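Long-range contacts in response regulator CheY-like protein (Mesorhizobium loti, PDB 3SNK), which probably serves as the CheY-like receiver domain at the start of a longer pilus assembly protein, whose remaining part is thought to bind and hydrolyse ATP: residues A[15-20]-A[38-43]; A[45-50]-A[63-68]; A[77-82]-A[106-111]; A[90-95]-A[111-116]. All coordinates share one frame; numbering follows the deposited sequence. Where two conformers were deposited one is given.

Contact 1 (A[15-20]-A[38-43])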
loop_
_atom_site.group_PDB
_atom_site.type_symbol
_atom_site.label_atom_id
_atom_site.label_comp_id
_atom_site.label_asym_id
_atom_site.label_seq_id
_atom_site.Cartn_x
_atom_site.Cartn_y
_atom_site.Cartn_z
ATOM N N LYS A 15 13.318 4.682 6.458
ATOM C CA LYS A 15 12.120 3.887 6.701
ATOM C C LYS A 15 11.728 3.128 5.443
ATOM O O LYS A 15 11.352 3.732 4.434
ATOM C CB LYS A 15 10.958 4.772 7.183
ATOM C CG LYS A 15 9.800 3.971 7.761
ATOM C CD LYS A 15 8.682 4.880 8.205
ATOM C CE LYS A 15 7.876 4.251 9.304
ATOM N NZ LYS A 15 6.887 5.205 9.850
ATOM N N GLN A 16 11.771 1.794 5.525
ATOM C CA GLN A 16 11.397 0.920 4.420
ATOM C C GLN A 16 9.913 1.066 4.081
ATOM O O GLN A 16 9.058 1.121 4.960
ATOM C CB GLN A 16 11.741 -0.548 4.727
ATOM C CG GLN A 16 13.228 -0.866 4.520
ATOM C CD GLN A 16 13.674 -2.162 5.171
ATOM O OE1 GLN A 16 13.034 -3.217 5.054
ATOM N NE2 GLN A 16 14.820 -2.123 5.839
ATOM N N VAL A 17 9.638 1.173 2.798
ATOM C CA VAL A 17 8.312 1.318 2.211
ATOM C C VAL A 17 8.175 0.214 1.161
ATOM O O VAL A 17 9.002 0.114 0.230
ATOM C CB VAL A 17 8.050 2.738 1.621
ATOM C CG1 VAL A 17 6.637 2.865 1.055
ATOM C CG2 VAL A 17 8.313 3.846 2.650
ATOM N N ALA A 18 7.167 -0.654 1.338
ATOM C CA ALA A 18 6.852 -1.680 0.347
ATOM C C ALA A 18 5.654 -1.176 -0.445
ATOM O O ALA A 18 4.640 -0.819 0.136
ATOM C CB ALA A 18 6.577 -3.030 1.011
ATOM N N LEU A 19 5.826 -1.003 -1.753
ATOM C CA LEU A 19 4.789 -0.526 -2.663
ATOM C C LEU A 19 4.363 -1.672 -3.595
ATOM O O LEU A 19 5.227 -2.356 -4.172
ATOM C CB LEU A 19 5.352 0.683 -3.444
ATOM C CG LEU A 19 4.526 1.278 -4.579
ATOM C CD1 LEU A 19 3.264 1.881 -4.082
ATOM C CD2 LEU A 19 5.324 2.354 -5.301
ATOM N N PHE A 20 3.039 -1.914 -3.694
ATOM C CA PHE A 20 2.448 -2.986 -4.519
ATOM C C PHE A 20 1.438 -2.362 -5.437
ATOM O O PHE A 20 0.534 -1.694 -4.953
ATOM C CB PHE A 20 1.785 -4.093 -3.645
ATOM C CG PHE A 20 2.754 -4.754 -2.701
ATOM C CD1 PHE A 20 3.618 -5.746 -3.151
ATOM C CD2 PHE A 20 2.860 -4.334 -1.381
ATOM C CE1 PHE A 20 4.584 -6.286 -2.309
ATOM C CE2 PHE A 20 3.781 -4.928 -0.518
ATOM C CZ PHE A 20 4.648 -5.886 -0.994
ATOM N N ALA A 38 13.919 11.594 0.635
ATOM C CA ALA A 38 15.199 10.995 1.053
ATOM C C ALA A 38 15.150 10.129 2.334
ATOM O O ALA A 38 16.059 9.316 2.527
ATOM C CB ALA A 38 16.255 12.075 1.225
ATOM N N ILE A 39 14.127 10.276 3.182
ATOM C CA ILE A 39 14.031 9.508 4.447
ATOM C C ILE A 39 13.324 8.139 4.260
ATOM O O ILE A 39 12.984 7.494 5.255
ATOM C CB ILE A 39 13.341 10.353 5.562
ATOM C CG1 ILE A 39 11.867 10.684 5.186
ATOM C CG2 ILE A 39 14.173 11.622 5.855
ATOM C CD1 ILE A 39 11.012 11.440 6.221
ATOM N N TYR A 40 13.124 7.689 3.009
ATOM C CA TYR A 40 12.428 6.423 2.747
ATOM C C TYR A 40 13.207 5.487 1.809
ATOM O O TYR A 40 13.740 5.927 0.791
ATOM C CB TYR A 40 11.022 6.700 2.174
ATOM C CG TYR A 40 10.141 7.513 3.103
ATOM C CD1 TYR A 40 9.792 7.033 4.363
ATOM C CD2 TYR A 40 9.668 8.767 2.730
ATOM C CE1 TYR A 40 9.005 7.783 5.232
ATOM C CE2 TYR A 40 8.864 9.521 3.585
ATOM C CZ TYR A 40 8.553 9.032 4.845
ATOM O OH TYR A 40 7.747 9.749 5.698
ATOM N N ASP A 41 13.294 4.204 2.190
ATOM C CA ASP A 41 13.918 3.125 1.408
ATOM C C ASP A 41 12.751 2.379 0.742
ATOM O O ASP A 41 12.146 1.498 1.354
ATOM C CB ASP A 41 14.797 2.217 2.312
ATOM C CG ASP A 41 15.544 1.098 1.595
ATOM O OD1 ASP A 41 16.243 1.389 0.594
ATOM O OD2 ASP A 41 15.477 -0.060 2.071
ATOM N N VAL A 42 12.379 2.803 -0.483
ATOM C CA VAL A 42 11.187 2.323 -1.190
ATOM C C VAL A 42 11.443 1.133 -2.152
ATOM O O VAL A 42 12.164 1.267 -3.116
ATOM C CB VAL A 42 10.531 3.499 -1.941
ATOM C CG1 VAL A 42 9.241 3.066 -2.617
ATOM C CG2 VAL A 42 10.269 4.665 -0.993
ATOM N N ARG A 43 10.790 -0.019 -1.891
ATOM C CA ARG A 43 10.827 -1.225 -2.735
ATOM C C ARG A 43 9.489 -1.276 -3.493
ATOM O O ARG A 43 8.441 -1.031 -2.890
ATOM C CB ARG A 43 11.070 -2.469 -1.851
ATOM C CG ARG A 43 10.723 -3.823 -2.475
ATOM C CD ARG A 43 11.066 -5.017 -1.582
ATOM N NE ARG A 43 10.598 -4.889 -0.192
ATOM C CZ ARG A 43 9.472 -5.417 0.286
ATOM N NH1 ARG A 43 8.654 -6.093 -0.512
ATOM N NH2 ARG A 43 9.155 -5.271 1.567
#
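Val17 O receives the backbone N-H of Arg43 at 2.8 Å, and Val17 N donates to Asp41 O at 2.9 Å. Lys15 N to Ile39 O, Asp41 N to Lys15 O and Leu19 N to Arg43 O complete a ladder of five bonds between strand 15-20 and segment 39-43, which run parallel; the axes of strands 15-20 and 40-43 diverge by 24°. On the face bearing Gln16, Ala18, Asp41 and Arg43, Gln16 and Asp41 run side by side with amide and carboxylate planes 83° apart. Methylene CG of Gln16 touches Asp41 OD2 (3.4 Å), while Gln16 OE1 is held by Arg59 N. Arg43 bends at chi3 (48°), which lays one face of its guanidinium over Ala18, NH2 lying 3.5 Å from Ala18 CB; NH1 goes on to Phe20 CZ at 4.0 Å. On the other face the Tyr40 ring lies alongside Lys15, CD1 3.8 Å from Lys15 CB, with Lys15 O at the ring edge. Val17 CG2 packs against Tyr40 CD1 (3.9 Å) and Val17 CB against Val42 CG2 (3.9 Å). A serine in place of Tyr40 would probably open a gap beside Lys15 CB and Val17 CG2 and lose the weak hydroxyl bond to Asp131. The pair belongs to a right-handed beta-alpha-beta unit: the connecting helix 24-36 sets Leu34 on Val17 and Val42, Tyr40 reaches helix 120-129, and strand 15-20 bonds along its other edge to strand 62-68, leaving 40-45 outermost in the sheet.

Contact 2 (A[45-50]-A[63-68]); sequences SETDDF and VILDLG
Phe50 leans from the short 3-10 turn 47-50 onto strand 63-68, meeting two aliphatic residues there in succession. CB lies 3.9 Å from Leu65 CD1, and CG is at the same distance from that methyl. With CG set opposite the backbone N (chi1 171°), the ring projects toward the strand: CD1 nears Val63 CG1, and CE1 comes within 3.9 Å of that methyl, which sits at the ring edge near its plane. Beyond the strand, CE2 goes on to Met108 CE and Ile78 CD1, and the tip, CZ, to Arg82 CA. Leu65 CD2 stands over the ring itself, 4.1 Å from the Phe50 centroid and only 2° off the normal, a CH-pi contact at the middle of the face. The two branches of Leu65 thus divide the work, one at the root of the side chain and one on the ring, while Trp85 stacks with Phe50 and donates its indole N-H to Phe50 O. One turn earlier, Thr47 approaches the strand at Asp66. Its OG1 is 3.3 Å from Asp66 O, a weak hydrogen bond whose single proton has another acceptor within reach, and Ser22 OG is a further weak partner. The Asp66 carboxylate is engaged elsewhere, by Ser21 OG and Lys116 NZ through OD2 and weakly by Gly68 N through OD1. Chemically, the turn is fixed to the sheet mainly by buried apolar and CH-pi packing, with its one polar tie weak and placed beside an acidic site resembling that of receiver domains.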
loop_
_atom_site.group_PDB
_atom_site.type_symbol
_atom_site.label_atom_id
_atom_site.label_comp_id
_atom_site.label_asym_id
_atom_site.label_seq_id
_atom_site.Cartn_x
_atom_site.Cartn_y
_atom_site.Cartn_z
ATOM N N SER A 45 6.806 -3.480 -6.249
ATOM C CA SER A 45 6.417 -4.839 -6.688
ATOM C C SER A 45 5.009 -4.882 -7.301
ATOM O O SER A 45 4.241 -3.939 -7.120
ATOM C CB SER A 45 6.438 -5.799 -5.494
ATOM O OG SER A 45 7.667 -5.811 -4.788
ATOM N N GLU A 46 4.668 -5.990 -7.997
ATOM C CA GLU A 46 3.338 -6.282 -8.554
ATOM C C GLU A 46 2.319 -6.450 -7.397
ATOM O O GLU A 46 2.698 -6.934 -6.329
ATOM C CB GLU A 46 3.391 -7.561 -9.407
ATOM N N THR A 47 1.042 -6.072 -7.620
ATOM C CA THR A 47 -0.046 -6.092 -6.632
ATOM C C THR A 47 -0.131 -7.441 -5.912
ATOM O O THR A 47 -0.183 -7.456 -4.678
ATOM C CB THR A 47 -1.393 -5.711 -7.286
ATOM O OG1 THR A 47 -1.328 -4.354 -7.706
ATOM C CG2 THR A 47 -2.577 -5.835 -6.340
ATOM N N ASP A 48 -0.099 -8.552 -6.655
ATOM C CA ASP A 48 -0.214 -9.886 -6.074
ATOM C C ASP A 48 0.984 -10.307 -5.185
ATOM O O ASP A 48 0.820 -11.257 -4.415
ATOM C CB ASP A 48 -0.475 -10.937 -7.165
ATOM C CG ASP A 48 -1.821 -10.786 -7.873
ATOM O OD1 ASP A 48 -2.676 -10.006 -7.378
ATOM O OD2 ASP A 48 -2.027 -11.464 -8.911
ATOM N N ASP A 49 2.138 -9.581 -5.222
ATOM C CA ASP A 49 3.316 -9.876 -4.380
ATOM C C ASP A 49 3.037 -9.558 -2.904
ATOM O O ASP A 49 3.760 -10.019 -2.011
ATOM C CB ASP A 49 4.578 -9.144 -4.856
ATOM C CG ASP A 49 5.333 -9.876 -5.971
ATOM O OD1 ASP A 49 4.674 -10.369 -6.919
ATOM O OD2 ASP A 49 6.581 -9.929 -5.905
ATOM N N PHE A 50 1.968 -8.786 -2.658
ATOM C CA PHE A 50 1.527 -8.448 -1.316
ATOM C C PHE A 50 1.132 -9.732 -0.557
ATOM O O PHE A 50 1.405 -9.846 0.639
ATOM C CB PHE A 50 0.349 -7.470 -1.397
ATOM C CG PHE A 50 -0.338 -7.211 -0.080
ATOM C CD1 PHE A 50 0.143 -6.245 0.795
ATOM C CD2 PHE A 50 -1.461 -7.946 0.296
ATOM C CE1 PHE A 50 -0.498 -6.003 2.022
ATOM C CE2 PHE A 50 -2.088 -7.716 1.532
ATOM C CZ PHE A 50 -1.601 -6.749 2.381
ATOM N N VAL A 63 3.348 -0.099 4.165
ATOM C CA VAL A 63 2.936 -0.775 2.946
ATOM C C VAL A 63 1.982 0.149 2.187
ATOM O O VAL A 63 1.097 0.760 2.791
ATOM C CB VAL A 63 2.296 -2.157 3.228
ATOM C CG1 VAL A 63 1.657 -2.753 1.977
ATOM C CG2 VAL A 63 3.334 -3.114 3.773
ATOM N N ILE A 64 2.157 0.255 0.875
ATOM C CA ILE A 64 1.244 1.011 0.016
ATOM C C ILE A 64 0.666 0.013 -0.946
ATOM O O ILE A 64 1.397 -0.637 -1.714
ATOM C CB ILE A 64 1.844 2.246 -0.672
ATOM C CG1 ILE A 64 2.364 3.239 0.387
ATOM C CG2 ILE A 64 0.792 2.918 -1.586
ATOM C CD1 ILE A 64 3.245 4.330 -0.135
ATOM N N LEU A 65 -0.638 -0.171 -0.857
ATOM C CA LEU A 65 -1.267 -1.185 -1.677
ATOM C C LEU A 65 -2.237 -0.532 -2.662
ATOM O O LEU A 65 -3.218 0.093 -2.271
ATOM C CB LEU A 65 -1.949 -2.249 -0.792
ATOM C CG LEU A 65 -2.705 -3.385 -1.490
ATOM C CD1 LEU A 65 -1.759 -4.282 -2.312
ATOM C CD2 LEU A 65 -3.473 -4.204 -0.477
ATOM N N ASP A 66 -1.895 -0.634 -3.949
ATOM C CA ASP A 66 -2.750 -0.134 -5.022
ATOM C C ASP A 66 -3.703 -1.247 -5.419
ATOM O O ASP A 66 -3.300 -2.191 -6.094
ATOM C CB ASP A 66 -1.921 0.337 -6.232
ATOM C CG ASP A 66 -2.724 0.818 -7.435
ATOM O OD1 ASP A 66 -3.940 1.106 -7.267
ATOM O OD2 ASP A 66 -2.118 0.978 -8.535
ATOM N N LEU A 67 -4.956 -1.133 -4.981
ATOM C CA LEU A 67 -6.015 -2.102 -5.241
ATOM C C LEU A 67 -6.657 -1.911 -6.621
ATOM O O LEU A 67 -7.251 -2.853 -7.147
ATOM C CB LEU A 67 -7.082 -1.994 -4.145
ATOM C CG LEU A 67 -6.615 -2.420 -2.759
ATOM C CD1 LEU A 67 -7.475 -1.823 -1.707
ATOM C CD2 LEU A 67 -6.593 -3.944 -2.651
ATOM N N GLY A 68 -6.538 -0.707 -7.184
ATOM C CA GLY A 68 -7.122 -0.354 -8.483
ATOM C C GLY A 68 -8.629 -0.491 -8.435
ATOM O O GLY A 68 -9.270 0.049 -7.522
#

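Contact 3 (A[77-82]-A[106-111]); sequences GIVEAR and VRMNAS
The Arg82 guanidinium, in one of two deposited conformers, turns its edge to two successive carbonyls, those of Met108 and Asn109. NH2 reaches Asn109 O at 2.9 Å almost straight (173° at the hydrogen), with the oxygen in the guanidinium plane but the nitrogen lying above the carbonyl plane. NE reaches Met108 O at 2.8 Å, a more bent bond to an oxygen tilted a little from the guanidinium plane. A bend at chi2 (-88°) carries the chain past Met108 O, which also lies 3.3 Å from Arg82 CD. NH2 is shared with Val88 O, and this further tie would limit rotation of the group. At the Arg107 guanidinium, Val79 CG2 lies obliquely, 4.0 Å from NE, and the same methyl meets Arg107 CB at 3.8 Å. Val79 CG1 rests 3.6 Å from Arg107 O. Met108, a selenomethionine, crosses Ile78 at about a right angle. Its bent end (chi3 88°) sets SE 3.8 Å from Ile78 CG1 and carries CE to the same carbon and on to Ile78 CD1. The two carbonyls that Arg82 grips lie in the C-terminal end region of helix 99-107, where Asn109 takes positive phi, so a positive group here is likely to be favoured by that end of the helix. Helix 78-82 and the end of helix 99-107 are thereby joined on one side of the sheet: Leu90 of strand 90-94 touches Arg82 and Met108, Val104 touches Ile78 and Val79, and Phe50 of the 47-50 turn packs on Ile78 and Met108.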
loop_
_atom_site.group_PDB
_atom_site.type_symbol
_atom_site.label_atom_id
_atom_site.label_comp_id
_atom_site.label_asym_id
_atom_site.label_seq_id
_atom_site.Cartn_x
_atom_site.Cartn_y
_atom_site.Cartn_z
ATOM N N GLY A 77 -7.786 -15.467 0.515
ATOM C CA GLY A 77 -7.142 -15.244 1.817
ATOM C C GLY A 77 -6.514 -13.877 2.032
ATOM O O GLY A 77 -5.532 -13.767 2.772
ATOM N N ILE A 78 -7.092 -12.824 1.418
ATOM C CA ILE A 78 -6.548 -11.470 1.447
ATOM C C ILE A 78 -6.401 -10.852 2.868
ATOM O O ILE A 78 -5.360 -10.253 3.140
ATOM C CB ILE A 78 -7.306 -10.496 0.478
ATOM C CG1 ILE A 78 -6.572 -9.136 0.319
ATOM C CG2 ILE A 78 -8.773 -10.298 0.839
ATOM C CD1 ILE A 78 -5.126 -9.254 -0.093
ATOM N N VAL A 79 -7.408 -10.983 3.747
ATOM C CA VAL A 79 -7.360 -10.399 5.097
ATOM C C VAL A 79 -6.326 -11.139 5.952
ATOM O O VAL A 79 -5.623 -10.490 6.752
ATOM C CB VAL A 79 -8.757 -10.329 5.765
ATOM C CG1 VAL A 79 -8.666 -9.801 7.196
ATOM C CG2 VAL A 79 -9.698 -9.440 4.923
ATOM N N GLU A 80 -6.191 -12.461 5.728
ATOM C CA GLU A 80 -5.211 -13.307 6.415
ATOM C C GLU A 80 -3.820 -12.960 5.927
ATOM O O GLU A 80 -2.900 -12.933 6.738
ATOM C CB GLU A 80 -5.480 -14.806 6.202
ATOM C CG GLU A 80 -6.740 -15.338 6.859
ATOM C CD GLU A 80 -8.010 -15.229 6.034
ATOM O OE1 GLU A 80 -8.036 -14.462 5.042
ATOM O OE2 GLU A 80 -9.003 -15.888 6.414
ATOM N N ALA A 81 -3.664 -12.674 4.611
ATOM C CA ALA A 81 -2.373 -12.268 4.044
ATOM C C ALA A 81 -1.947 -10.907 4.613
ATOM O O ALA A 81 -0.752 -10.689 4.809
ATOM C CB ALA A 81 -2.413 -12.235 2.517
ATOM N N ARG A 82 -2.900 -10.011 4.923
ATOM C CA ARG A 82 -2.562 -8.715 5.525
ATOM C C ARG A 82 -1.847 -8.963 6.862
ATOM O O ARG A 82 -0.892 -8.257 7.184
ATOM C CB ARG A 82 -3.810 -7.832 5.712
ATOM C CG ARG A 82 -3.525 -6.374 6.083
ATOM C CD ARG A 82 -3.398 -6.138 7.594
ATOM N NE ARG A 82 -3.392 -4.713 7.913
ATOM C CZ ARG A 82 -2.306 -4.004 8.216
ATOM N NH1 ARG A 82 -1.124 -4.598 8.317
ATOM N NH2 ARG A 82 -2.400 -2.699 8.440
ATOM N N VAL A 106 -12.270 -2.703 4.993
ATOM C CA VAL A 106 -12.409 -2.401 6.411
ATOM C C VAL A 106 -11.647 -3.471 7.228
ATOM O O VAL A 106 -10.870 -3.104 8.102
ATOM C CB VAL A 106 -13.877 -2.247 6.884
ATOM C CG1 VAL A 106 -13.970 -2.282 8.409
ATOM C CG2 VAL A 106 -14.496 -0.965 6.348
ATOM N N ARG A 107 -11.819 -4.763 6.896
ATOM C CA ARG A 107 -11.166 -5.855 7.613
ATOM C C ARG A 107 -9.659 -5.839 7.423
ATOM O O ARG A 107 -8.943 -6.343 8.278
ATOM C CB ARG A 107 -11.722 -7.216 7.194
ATOM C CG ARG A 107 -13.164 -7.429 7.608
ATOM C CD ARG A 107 -13.520 -8.902 7.625
ATOM N NE ARG A 107 -13.469 -9.508 6.295
ATOM C CZ ARG A 107 -14.491 -9.539 5.446
ATOM N NH1 ARG A 107 -15.654 -8.988 5.776
ATOM N NH2 ARG A 107 -14.357 -10.119 4.260
HETATM N N MSE A 108 -9.179 -5.276 6.309
HETATM C CA MSE A 108 -7.750 -5.157 6.037
HETATM C C MSE A 108 -7.083 -4.075 6.877
HETATM O O MSE A 108 -5.866 -3.993 6.877
HETATM C CB MSE A 108 -7.475 -4.961 4.552
HETATM C CG MSE A 108 -7.536 -6.300 3.829
HETATM SE SE MSE A 108 -7.301 -5.862 2.038
HETATM C CE MSE A 108 -5.319 -5.958 2.079
ATOM N N ASN A 109 -7.854 -3.270 7.612
ATOM C CA ASN A 109 -7.318 -2.351 8.603
ATOM C C ASN A 109 -6.203 -1.431 8.026
ATOM O O ASN A 109 -5.052 -1.409 8.508
ATOM C CB ASN A 109 -6.796 -3.183 9.825
ATOM C CG ASN A 109 -6.476 -2.357 11.036
ATOM O OD1 ASN A 109 -6.772 -1.169 11.109
ATOM N ND2 ASN A 109 -5.890 -2.973 12.036
ATOM N N ALA A 110 -6.572 -0.677 6.988
ATOM C CA ALA A 110 -5.714 0.318 6.373
ATOM C C ALA A 110 -5.845 1.613 7.154
ATOM O O ALA A 110 -6.927 1.909 7.660
ATOM C CB ALA A 110 -6.101 0.514 4.913
ATOM N N SER A 111 -4.750 2.372 7.308
ATOM C CA SER A 111 -4.809 3.638 8.050
ATOM C C SER A 111 -5.392 4.717 7.167
ATOM O O SER A 111 -6.118 5.589 7.654
ATOM C CB SER A 111 -3.424 4.053 8.533
ATOM O OG SER A 111 -2.583 4.422 7.451
#

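Contact 4 (A[90-95]-A[111-116])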
loop_
_atom_site.group_PDB
_atom_site.type_symbol
_atom_site.label_atom_id
_atom_site.label_comp_id
_atom_site.label_asym_id
_atom_site.label_seq_id
_atom_site.Cartn_x
_atom_site.Cartn_y
_atom_site.Cartn_z
ATOM N N LEU A 90 -0.834 0.419 6.674
ATOM C CA LEU A 90 -1.190 0.074 5.325
ATOM C C LEU A 90 -1.930 1.238 4.705
ATOM O O LEU A 90 -2.901 1.748 5.278
ATOM C CB LEU A 90 -2.043 -1.221 5.326
ATOM C CG LEU A 90 -2.774 -1.604 4.009
ATOM C CD1 LEU A 90 -1.794 -1.935 2.926
ATOM C CD2 LEU A 90 -3.678 -2.848 4.225
ATOM N N ILE A 91 -1.432 1.708 3.573
ATOM C CA ILE A 91 -2.092 2.812 2.866
ATOM C C ILE A 91 -2.750 2.184 1.673
ATOM O O ILE A 91 -2.062 1.556 0.860
ATOM C CB ILE A 91 -1.157 4.000 2.528
ATOM C CG1 ILE A 91 -0.667 4.664 3.827
ATOM C CG2 ILE A 91 -1.885 5.031 1.636
ATOM C CD1 ILE A 91 0.609 5.520 3.672
ATOM N N ALA A 92 -4.083 2.282 1.603
ATOM C CA ALA A 92 -4.805 1.687 0.479
ATOM C C ALA A 92 -5.150 2.749 -0.542
ATOM O O ALA A 92 -5.609 3.834 -0.195
ATOM C CB ALA A 92 -6.062 0.987 0.961
ATOM N N VAL A 93 -4.882 2.432 -1.816
ATOM C CA VAL A 93 -5.198 3.285 -2.949
ATOM C C VAL A 93 -6.117 2.468 -3.835
ATOM O O VAL A 93 -5.807 1.324 -4.195
ATOM C CB VAL A 93 -3.953 3.831 -3.714
ATOM C CG1 VAL A 93 -4.364 4.860 -4.770
ATOM C CG2 VAL A 93 -2.931 4.427 -2.752
ATOM N N SER A 94 -7.262 3.039 -4.172
ATOM C CA SER A 94 -8.189 2.353 -5.049
ATOM C C SER A 94 -9.019 3.340 -5.816
ATOM O O SER A 94 -9.072 4.524 -5.472
ATOM C CB SER A 94 -9.104 1.433 -4.235
ATOM O OG SER A 94 -10.119 2.172 -3.571
ATOM N N ASP A 95 -9.727 2.834 -6.825
ATOM C CA ASP A 95 -10.758 3.586 -7.537
ATOM C C ASP A 95 -12.016 3.368 -6.677
ATOM O O ASP A 95 -11.872 2.914 -5.540
ATOM C CB ASP A 95 -10.888 3.078 -8.984
ATOM C CG ASP A 95 -9.684 3.414 -9.846
ATOM O OD1 ASP A 95 -9.483 4.622 -10.148
ATOM O OD2 ASP A 95 -8.944 2.476 -10.227
ATOM N N SER A 111 -4.750 2.372 7.308
ATOM C CA SER A 111 -4.809 3.638 8.050
ATOM C C SER A 111 -5.392 4.717 7.167
ATOM O O SER A 111 -6.118 5.589 7.654
ATOM C CB SER A 111 -3.424 4.053 8.533
ATOM O OG SER A 111 -2.583 4.422 7.451
ATOM N N ASP A 112 -5.102 4.645 5.849
ATOM C CA ASP A 112 -5.608 5.635 4.920
ATOM C C ASP A 112 -6.219 4.982 3.670
ATOM O O ASP A 112 -5.704 3.990 3.174
ATOM C CB ASP A 112 -4.485 6.627 4.527
ATOM C CG ASP A 112 -3.779 7.306 5.707
ATOM O OD1 ASP A 112 -4.295 8.326 6.201
ATOM O OD2 ASP A 112 -2.702 6.816 6.124
ATOM N N TRP A 113 -7.319 5.556 3.178
ATOM C CA TRP A 113 -8.000 5.149 1.952
ATOM C C TRP A 113 -7.889 6.269 0.899
ATOM O O TRP A 113 -8.698 7.190 0.899
ATOM C CB TRP A 113 -9.469 4.850 2.215
ATOM C CG TRP A 113 -9.812 3.649 3.049
ATOM C CD1 TRP A 113 -8.962 2.790 3.688
ATOM C CD2 TRP A 113 -11.135 3.235 3.385
ATOM N NE1 TRP A 113 -9.683 1.860 4.402
ATOM C CE2 TRP A 113 -11.023 2.103 4.222
ATOM C CE3 TRP A 113 -12.417 3.700 3.032
ATOM C CZ2 TRP A 113 -12.144 1.410 4.692
ATOM C CZ3 TRP A 113 -13.525 3.020 3.512
ATOM C CH2 TRP A 113 -13.383 1.902 4.346
ATOM N N LEU A 114 -6.908 6.190 0.009
ATOM C CA LEU A 114 -6.711 7.233 -0.994
ATOM C C LEU A 114 -7.381 6.841 -2.296
ATOM O O LEU A 114 -7.401 5.662 -2.654
ATOM C CB LEU A 114 -5.213 7.522 -1.186
ATOM C CG LEU A 114 -4.412 7.823 0.120
ATOM C CD1 LEU A 114 -2.921 7.940 -0.164
ATOM C CD2 LEU A 114 -4.913 9.092 0.822
ATOM N N HIS A 115 -7.998 7.821 -2.964
ATOM C CA HIS A 115 -8.749 7.645 -4.204
ATOM C C HIS A 115 -7.934 8.183 -5.382
ATOM O O HIS A 115 -7.418 9.298 -5.312
ATOM C CB HIS A 115 -10.122 8.344 -4.069
ATOM C CG HIS A 115 -11.064 8.135 -5.220
ATOM N ND1 HIS A 115 -11.698 6.917 -5.430
ATOM C CD2 HIS A 115 -11.504 9.022 -6.149
ATOM C CE1 HIS A 115 -12.463 7.089 -6.501
ATOM N NE2 HIS A 115 -12.378 8.338 -6.973
ATOM N N LYS A 116 -7.814 7.376 -6.455
ATOM C CA LYS A 116 -7.070 7.692 -7.679
ATOM C C LYS A 116 -7.815 8.715 -8.567
ATOM O O LYS A 116 -9.032 8.584 -8.731
ATOM C CB LYS A 116 -6.811 6.418 -8.485
ATOM C CG LYS A 116 -5.417 5.842 -8.321
ATOM C CD LYS A 116 -5.243 4.626 -9.223
ATOM C CE LYS A 116 -3.886 3.985 -9.108
ATOM N NZ LYS A 116 -3.780 2.810 -10.003
HETATM O O HOH W 1 -8.879 3.514 -1.216
#
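Ile91 to Ser94 pair in parallel with Asp112 to His115, the strand axes 25° apart and five backbone bonds running from Ser111 N to Leu90 O through to Lys116 N to Ser94 O, the shortest being Leu114 N to Ala92 O at 2.7 Å. On the face of Ile91, Val93, Asp112 and Leu114, Ile91 CG2 abuts Leu114 CD1 at 3.6 Å; chi1 of -65° turns the other branch, CG1, beside Asp112 OD2 (3.7 Å). That carboxylate oxygen takes the Ser111 hydroxyl (OG to OD2 2.7 Å) from above its plane. A glycine replacing Ile91 would probably open a gap beside Leu114 CD1 and under Ala126 and Val127 of helix 120-129. Val93 CG1 meets Lys116 CG at 3.8 Å, the two chains crossing at about a right angle, and Lys116 CB lies 3.6 Å from Asp95 OD1. On the opposite face Ala92 CB lies obliquely to the Trp113 ring, in a loose contact, and a water donates to both Ser94 OG (3.0 Å) and Leu114 O, while Ser94 OG gives its own proton to Asp95 O at 2.7 Å in the carbonyl plane. Past Val93, the extended Lys116 ends in salt bridges to Asp23 and Asp66, consistent with the lysine and acidic cluster of receiver domains; the chemistry joins an apolar interstrand seam to a charged site at the carboxy-terminal ends of the strands.

How the contacts relate
Contacts 1, 2 and 4 lie on one parallel sheet in the order 40-45, 15-20, 62-68, 90-94, 112-115, with contacts 1 and 4 at its two margins, centres about 17 Å apart. Strand 62-68 of contact 2 joins them: Ala18 O lies 2.8 Å from Ile64 N, and Leu67 N lies 2.7 Å from Val93 O. Contact 3 sits on one side of this sheet, packed beside contact 2, where Leu65 CD2 meets Met108 CE at 3.6 Å; it shares Ser111 with contact 4, and its segments alternate with those of contact 4 along the chain. Contacts 2 and 4 both reach the probable acidic site at the carboxy-terminal ends of their strands.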